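Side-chain contacts in cleavage and polyadenylation specificity factor 100 KD subunit (Methanosarcina mazei, PDB 2XR1), which probably terminates archaeal transcription by cutting nascent RNA at the polymerase exit channel and degrading it 5'-3', as a two-zinc metallo-beta-lactamase/beta-CASP nuclease with KH domains: residues Lys163-Leu166 against Lys167-Arg171; Gly543-Gly546 against Arg547-Lys551; Val576-Gly579 against Phe580-His583. All blocks are in the same frame, centred on the assembly; numbering follows the deposited sequence.

Contact 1: Lys163-Leu166 against Lys167-Arg171; sequences KEIL and KTVGR
Glu164 and Lys167 meet because their first torsions send the chains to a common side: CG of Glu164 stands anti to its backbone N (chi1 -167°) and the chain then folds at chi2, while Lys167 has CG beside its own N (chi1 -80°) and runs back toward the preceding turn. Their ends form a loose salt bridge, Glu164 OE1 to Lys167 NZ at 3.5 Å, which counts as a weak hydrogen bond. The lysine stem also lies against its neighbour one turn earlier, CE of Lys163 and CE of Lys167 being 3.8 Å apart. Lys163 NZ and Lys167 NZ remain 4.8 Å apart, and the carboxylate of Glu164, paired with Lys167, probably offsets part of the charge on that lysine.

All these residues belong to the helix 159-173, and the spacing of three and four residues is that of successive helical turns, with backbone bonds such as Gly170 N to Leu166 O (2.8 Å). Glu164 O carries a double load: Thr168 N donates to it at 3.1 Å, and the hydroxyl Thr168 OG1 donates at 3.2 Å from the opposite face of the carbonyl plane. OG1 can turn back because it sits beside the threonine's own N, chi1 -64°.

On another side of the helix, Ile165 CG2 touches Val169 CG2 at 4.2 Å, and the two branched side chains cross at a slant. Ile165 reaches His307 and Val169 reaches Pro265 of the metallo-beta-lactamase region, whereas Leu166 packs on Glu33 and Lys167 on Glu31 of the strand 30-33, which belongs to the first KH domain.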
loop_
_atom_site.group_PDB
_atom_site.type_symbol
_atom_site.label_atom_id
_atom_site.label_comp_id
_atom_site.label_asym_id
_atom_site.label_seq_id
_atom_site.Cartn_x
_atom_site.Cartn_y
_atom_site.Cartn_z
ATOM N N LYS B 163 -3.846 27.104 20.539
ATOM C CA LYS B 163 -4.132 26.356 21.755
ATOM C C LYS B 163 -5.155 25.252 21.476
ATOM O O LYS B 163 -5.027 24.131 21.964
ATOM C CB LYS B 163 -4.610 27.286 22.868
ATOM C CG LYS B 163 -4.858 26.566 24.191
ATOM C CD LYS B 163 -5.446 27.485 25.270
ATOM C CE LYS B 163 -5.938 26.721 26.509
ATOM N NZ LYS B 163 -6.713 27.636 27.442
ATOM N N GLU B 164 -6.144 25.553 20.650
ATOM C CA GLU B 164 -7.170 24.577 20.343
ATOM C C GLU B 164 -6.665 23.445 19.476
ATOM O O GLU B 164 -7.047 22.299 19.684
ATOM C CB GLU B 164 -8.365 25.270 19.698
ATOM C CG GLU B 164 -9.625 24.412 19.617
ATOM C CD GLU B 164 -10.147 23.905 21.010
ATOM O OE1 GLU B 164 -10.601 24.739 21.866
ATOM O OE2 GLU B 164 -10.092 22.649 21.220
ATOM N N ILE B 165 -5.803 23.755 18.510
ATOM C CA ILE B 165 -5.184 22.737 17.679
ATOM C C ILE B 165 -4.254 21.865 18.515
ATOM O O ILE B 165 -4.163 20.677 18.265
ATOM C CB ILE B 165 -4.350 23.368 16.546
ATOM C CG1 ILE B 165 -5.228 24.096 15.560
ATOM C CG2 ILE B 165 -3.514 22.308 15.763
ATOM C CD1 ILE B 165 -4.486 25.132 14.816
ATOM N N LEU B 166 -3.530 22.437 19.479
ATOM C CA LEU B 166 -2.688 21.626 20.359
ATOM C C LEU B 166 -3.534 20.681 21.205
ATOM O O LEU B 166 -3.148 19.529 21.404
ATOM C CB LEU B 166 -1.787 22.479 21.263
ATOM C CG LEU B 166 -0.608 23.239 20.602
ATOM C CD1 LEU B 166 0.294 23.833 21.647
ATOM C CD2 LEU B 166 0.199 22.377 19.677
ATOM N N LYS B 167 -4.680 21.142 21.687
ATOM C CA LYS B 167 -5.536 20.284 22.489
ATOM C C LYS B 167 -6.045 19.112 21.684
ATOM O O LYS B 167 -6.192 18.014 22.218
ATOM C CB LYS B 167 -6.748 21.029 23.006
ATOM C CG LYS B 167 -6.519 21.878 24.215
ATOM C CD LYS B 167 -7.873 22.359 24.775
ATOM C CE LYS B 167 -7.897 23.862 25.011
ATOM N NZ LYS B 167 -9.309 24.365 25.081
ATOM N N THR B 168 -6.348 19.349 20.412
ATOM C CA THR B 168 -6.976 18.315 19.577
ATOM C C THR B 168 -5.944 17.251 19.232
ATOM O O THR B 168 -6.182 16.059 19.356
ATOM C CB THR B 168 -7.673 18.933 18.294
ATOM O OG1 THR B 168 -8.757 19.782 18.713
ATOM C CG2 THR B 168 -8.256 17.853 17.401
ATOM N N VAL B 169 -4.795 17.719 18.801
ATOM C CA VAL B 169 -3.655 16.865 18.501
ATOM C C VAL B 169 -3.247 16.060 19.726
ATOM O O VAL B 169 -2.959 14.865 19.619
ATOM C CB VAL B 169 -2.484 17.718 18.033
ATOM C CG1 VAL B 169 -1.219 16.915 18.031
ATOM C CG2 VAL B 169 -2.818 18.270 16.669
ATOM N N GLY B 170 -3.232 16.738 20.881
ATOM C CA GLY B 170 -2.849 16.127 22.145
ATOM C C GLY B 170 -3.711 14.935 22.500
ATOM O O GLY B 170 -3.173 13.843 22.696
ATOM N N ARG B 171 -5.035 15.143 22.540
ATOM C CA ARG B 171 -6.008 14.087 22.864
ATOM C C ARG B 171 -5.977 12.905 21.875
ATOM O O ARG B 171 -6.270 11.771 22.214
ATOM C CB ARG B 171 -7.436 14.652 22.913
ATOM C CG ARG B 171 -7.660 15.668 24.009
ATOM C CD ARG B 171 -9.107 16.197 24.044
ATOM N NE ARG B 171 -9.116 17.591 24.510
ATOM C CZ ARG B 171 -9.702 18.057 25.606
ATOM N NH1 ARG B 171 -10.408 17.262 26.405
ATOM N NH2 ARG B 171 -9.606 19.363 25.881
#

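Contact 2: Gly543-Gly546 against Arg547-Lys551; sequences GTIG and RRIQK
Thr544 and Arg547 cross at about a right angle, and the threonine hydroxyl is the atom that reaches across. OG1 lies between its own backbone N and carbonyl carbon (chi1 57°), a setting that turns it toward the start of the helix 545-550. There Thr544 OG1 accepts from Arg547 N at 3.2 Å with an N-H...O angle of 149°, the capping bond of an N-cap residue. Thr544 OG1 is also 3.2 Å from Arg547 CB, so the base of the arginine side chain lies against the cap. A further hydrogen bond joins OG1 to Ala541 O, so the hydroxyl is gripped from both the helix and the preceding loop.

Beyond CB the arginine turns away. CG is anti to the backbone N, chi2 bends the chain, and the Arg547 guanidinium presents one face to Lys551 CE, 3.8 Å above the plane and offset toward its rim. Arg548 N is held by Thr544 O at 3.0 Å, while the Arg548 side chain, with CB 3.4 Å from Ile545 O, goes on to a cation-pi contact with Trp553.

The isoleucines mark an apolar side of the helix: Ile545 CG2 and Ile549 CD1 are 4.2 Å apart, one turn from each other. This short helix of the beta-CASP region is pinned at its start by Asn515 OD1, which bonds Ile545 N. Ile549 packs on Leu534 and Phe536 of the strand 533-536 of the parallel sheet, while both isoleucines also touch Ile556 of the separate short strand 555-556.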
loop_
_atom_site.group_PDB
_atom_site.type_symbol
_atom_site.label_atom_id
_atom_site.label_comp_id
_atom_site.label_asym_id
_atom_site.label_seq_id
_atom_site.Cartn_x
_atom_site.Cartn_y
_atom_site.Cartn_z
ATOM N N GLY B 543 17.016 16.174 -15.571
ATOM C CA GLY B 543 15.928 17.013 -16.064
ATOM C C GLY B 543 16.095 18.486 -15.772
ATOM O O GLY B 543 15.293 19.297 -16.200
ATOM N N THR B 544 17.126 18.855 -15.037
ATOM C CA THR B 544 17.323 20.257 -14.723
ATOM C C THR B 544 18.137 20.959 -15.794
ATOM O O THR B 544 18.933 20.347 -16.491
ATOM C CB THR B 544 18.000 20.484 -13.326
ATOM O OG1 THR B 544 19.253 19.806 -13.234
ATOM C CG2 THR B 544 17.094 20.006 -12.218
ATOM N N ILE B 545 17.932 22.268 -15.898
ATOM C CA ILE B 545 18.710 23.095 -16.799
ATOM C C ILE B 545 20.168 22.934 -16.419
ATOM O O ILE B 545 20.988 22.655 -17.268
ATOM C CB ILE B 545 18.261 24.581 -16.739
ATOM C CG1 ILE B 545 16.891 24.746 -17.396
ATOM C CG2 ILE B 545 19.290 25.488 -17.377
ATOM C CD1 ILE B 545 16.818 24.225 -18.811
ATOM N N GLY B 546 20.483 23.071 -15.139
ATOM C CA GLY B 546 21.869 22.948 -14.699
ATOM C C GLY B 546 22.515 21.642 -15.131
ATOM O O GLY B 546 23.659 21.602 -15.583
ATOM N N ARG B 547 21.775 20.560 -15.010
ATOM C CA ARG B 547 22.289 19.285 -15.427
ATOM C C ARG B 547 22.593 19.275 -16.925
ATOM O O ARG B 547 23.633 18.776 -17.352
ATOM C CB ARG B 547 21.279 18.190 -15.105
ATOM C CG ARG B 547 21.687 16.790 -15.586
ATOM C CD ARG B 547 23.048 16.416 -15.069
ATOM N NE ARG B 547 23.124 14.977 -14.967
ATOM C CZ ARG B 547 24.235 14.262 -15.113
ATOM N NH1 ARG B 547 25.409 14.863 -15.349
ATOM N NH2 ARG B 547 24.166 12.922 -15.028
ATOM N N ARG B 548 21.665 19.808 -17.704
ATOM C CA ARG B 548 21.826 19.899 -19.130
ATOM C C ARG B 548 23.090 20.704 -19.508
ATOM O O ARG B 548 23.890 20.256 -20.334
ATOM C CB ARG B 548 20.527 20.442 -19.749
ATOM C CG ARG B 548 20.644 21.061 -21.100
ATOM C CD ARG B 548 19.699 20.431 -22.064
ATOM N NE ARG B 548 18.293 20.786 -21.864
ATOM C CZ ARG B 548 17.324 20.507 -22.746
ATOM N NH1 ARG B 548 17.606 19.866 -23.888
ATOM N NH2 ARG B 548 16.065 20.872 -22.490
ATOM N N ILE B 549 23.316 21.846 -18.886
ATOM C CA ILE B 549 24.551 22.583 -19.145
ATOM C C ILE B 549 25.796 21.752 -18.824
ATOM O O ILE B 549 26.713 21.632 -19.637
ATOM C CB ILE B 549 24.634 23.854 -18.344
ATOM C CG1 ILE B 549 23.568 24.833 -18.825
ATOM C CG2 ILE B 549 26.003 24.447 -18.494
ATOM C CD1 ILE B 549 23.416 26.067 -17.967
ATOM N N GLN B 550 25.810 21.171 -17.634
ATOM C CA GLN B 550 26.938 20.376 -17.150
ATOM C C GLN B 550 27.272 19.210 -18.050
ATOM O O GLN B 550 28.396 18.735 -18.017
ATOM C CB GLN B 550 26.617 19.882 -15.745
ATOM C CG GLN B 550 27.506 18.764 -15.175
ATOM C CD GLN B 550 27.275 18.582 -13.679
ATOM O OE1 GLN B 550 27.590 19.468 -12.878
ATOM N NE2 GLN B 550 26.670 17.472 -13.308
ATOM N N LYS B 551 26.304 18.748 -18.842
ATOM C CA LYS B 551 26.549 17.723 -19.862
ATOM C C LYS B 551 27.144 18.288 -21.167
ATOM O O LYS B 551 27.340 17.552 -22.144
ATOM C CB LYS B 551 25.250 16.974 -20.202
ATOM C CG LYS B 551 24.748 16.029 -19.140
ATOM C CD LYS B 551 23.620 15.119 -19.702
ATOM C CE LYS B 551 22.416 15.046 -18.726
ATOM N NZ LYS B 551 21.366 14.070 -19.097
#

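Contact 3: Val576-Gly579 against Phe580-His583; sequences VVDG and FSGH
An inverse gamma turn centred on Asp578, closed by the backbone bond from Gly579 N to Val577 O at 2.7 Å, lies between Val577 and Phe580, which touch across it. The two side chains lie side by side and point the same way. Val577 CG1 is 3.8 Å from Phe580 CE1, and Val577 O lies at the ring edge in its plane, 3.6 Å from Phe580 CD1. The oxygen that closes the turn therefore also borders the aromatic ring. Phe580 keeps CG beside its own backbone N (chi1 -49°), which folds the ring back over the preceding peptide: Gly579 O lies over one face, 3.4 Å from Phe580 CG.

This loop follows the strand 573-576, an outermost strand of the parallel beta-CASP sheet, and leads back into the metallo-beta-lactamase domain before the helix 586-594. Phe580 is buried between elements of the beta-CASP region, meeting Leu400 of the helix 393-409 and both Glu426 and Val430 of the helix 423-436.

Polar anchoring takes over further along. Asp578 OD1 comes within 4.2 Å of Ser581 CB, but its hydrogen bond is with Tyr383 OH. Ser581 OG accepts from His583 N at 3.2 Å with an N-H...O angle of 163°, which makes an ST turn, and this oxygen lies in the plane of the His583 ring, at its edge. Gly582 provides the positive phi inside that turn. Its carbonyl oxygen accepts a hydrogen bond from ND1 of His332, a zinc ligand, a second-shell contact that probably helps to orient the imidazole. His583 ND1 in turn is bonded to Glu380 OE2.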
loop_
_atom_site.group_PDB
_atom_site.type_symbol
_atom_site.label_atom_id
_atom_site.label_comp_id
_atom_site.label_asym_id
_atom_site.label_seq_id
_atom_site.Cartn_x
_atom_site.Cartn_y
_atom_site.Cartn_z
ATOM N N VAL B 576 33.194 22.560 -12.391
ATOM C CA VAL B 576 32.418 21.791 -11.443
ATOM C C VAL B 576 33.282 21.591 -10.205
ATOM O O VAL B 576 34.357 21.003 -10.283
ATOM C CB VAL B 576 32.024 20.424 -12.057
ATOM C CG1 VAL B 576 31.258 19.606 -11.062
ATOM C CG2 VAL B 576 31.196 20.620 -13.324
ATOM N N VAL B 577 32.842 22.107 -9.069
ATOM C CA VAL B 577 33.576 21.953 -7.815
ATOM C C VAL B 577 32.594 21.334 -6.853
ATOM O O VAL B 577 31.959 22.007 -6.046
ATOM C CB VAL B 577 34.087 23.298 -7.297
ATOM C CG1 VAL B 577 34.915 23.112 -6.045
ATOM C CG2 VAL B 577 34.875 24.006 -8.387
ATOM N N ASP B 578 32.433 20.033 -6.965
ATOM C CA ASP B 578 31.320 19.361 -6.320
ATOM C C ASP B 578 31.773 19.070 -4.904
ATOM O O ASP B 578 32.080 17.930 -4.563
ATOM C CB ASP B 578 30.956 18.077 -7.090
ATOM C CG ASP B 578 29.622 17.456 -6.653
ATOM O OD1 ASP B 578 28.931 18.007 -5.779
ATOM O OD2 ASP B 578 29.239 16.392 -7.229
ATOM N N GLY B 579 31.827 20.106 -4.080
ATOM C CA GLY B 579 32.228 19.929 -2.697
ATOM C C GLY B 579 31.301 20.556 -1.679
ATOM O O GLY B 579 31.629 20.594 -0.508
ATOM N N PHE B 580 30.143 21.037 -2.102
ATOM C CA PHE B 580 29.307 21.799 -1.203
ATOM C C PHE B 580 27.861 21.385 -1.240
ATOM O O PHE B 580 26.991 22.155 -0.846
ATOM C CB PHE B 580 29.435 23.271 -1.545
ATOM C CG PHE B 580 30.852 23.717 -1.664
ATOM C CD1 PHE B 580 31.555 23.490 -2.828
ATOM C CD2 PHE B 580 31.493 24.326 -0.606
ATOM C CE1 PHE B 580 32.881 23.902 -2.968
ATOM C CE2 PHE B 580 32.805 24.736 -0.722
ATOM C CZ PHE B 580 33.510 24.521 -1.919
ATOM N N SER B 581 27.603 20.160 -1.691
ATOM C CA SER B 581 26.246 19.707 -1.829
ATOM C C SER B 581 25.603 19.525 -0.487
ATOM O O SER B 581 24.412 19.587 -0.399
ATOM C CB SER B 581 26.196 18.390 -2.610
ATOM O OG SER B 581 26.816 17.342 -1.878
ATOM N N GLY B 582 26.385 19.256 0.556
ATOM C CA GLY B 582 25.836 18.922 1.874
ATOM C C GLY B 582 25.330 17.483 2.003
ATOM O O GLY B 582 24.617 17.167 2.952
ATOM N N HIS B 583 25.700 16.619 1.052
ATOM C CA HIS B 583 25.453 15.178 1.135
ATOM C C HIS B 583 26.708 14.346 1.327
ATOM O O HIS B 583 27.808 14.687 0.872
ATOM C CB HIS B 583 24.842 14.689 -0.150
ATOM C CG HIS B 583 23.468 15.227 -0.429
ATOM N ND1 HIS B 583 22.322 14.652 0.087
ATOM C CD2 HIS B 583 23.063 16.246 -1.228
ATOM C CE1 HIS B 583 21.278 15.301 -0.389
ATOM N NE2 HIS B 583 21.700 16.260 -1.198
#

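In the fold
Along the chain the contacts come in series, 1, 2, 3. Contact 1 is on the helix 159-173, which packs on the first KH domain, across the chain's centre from the other two: its centre is about 46 Å from that of contact 2 and 42 Å from that of contact 3. Contacts 2 and 3 are neighbours, with centres about 16 Å apart, and touch where Gln550 OE1 packs on Val576 CG2 at 3.8 Å. Both adjoin the parallel sheet containing strands 533-536 and 573-576. The side chain of Ser581 in contact 3 is about 9 Å from a bound zinc ion and that of Thr544 in contact 2 about 12 Å, placing both near the nuclease centre.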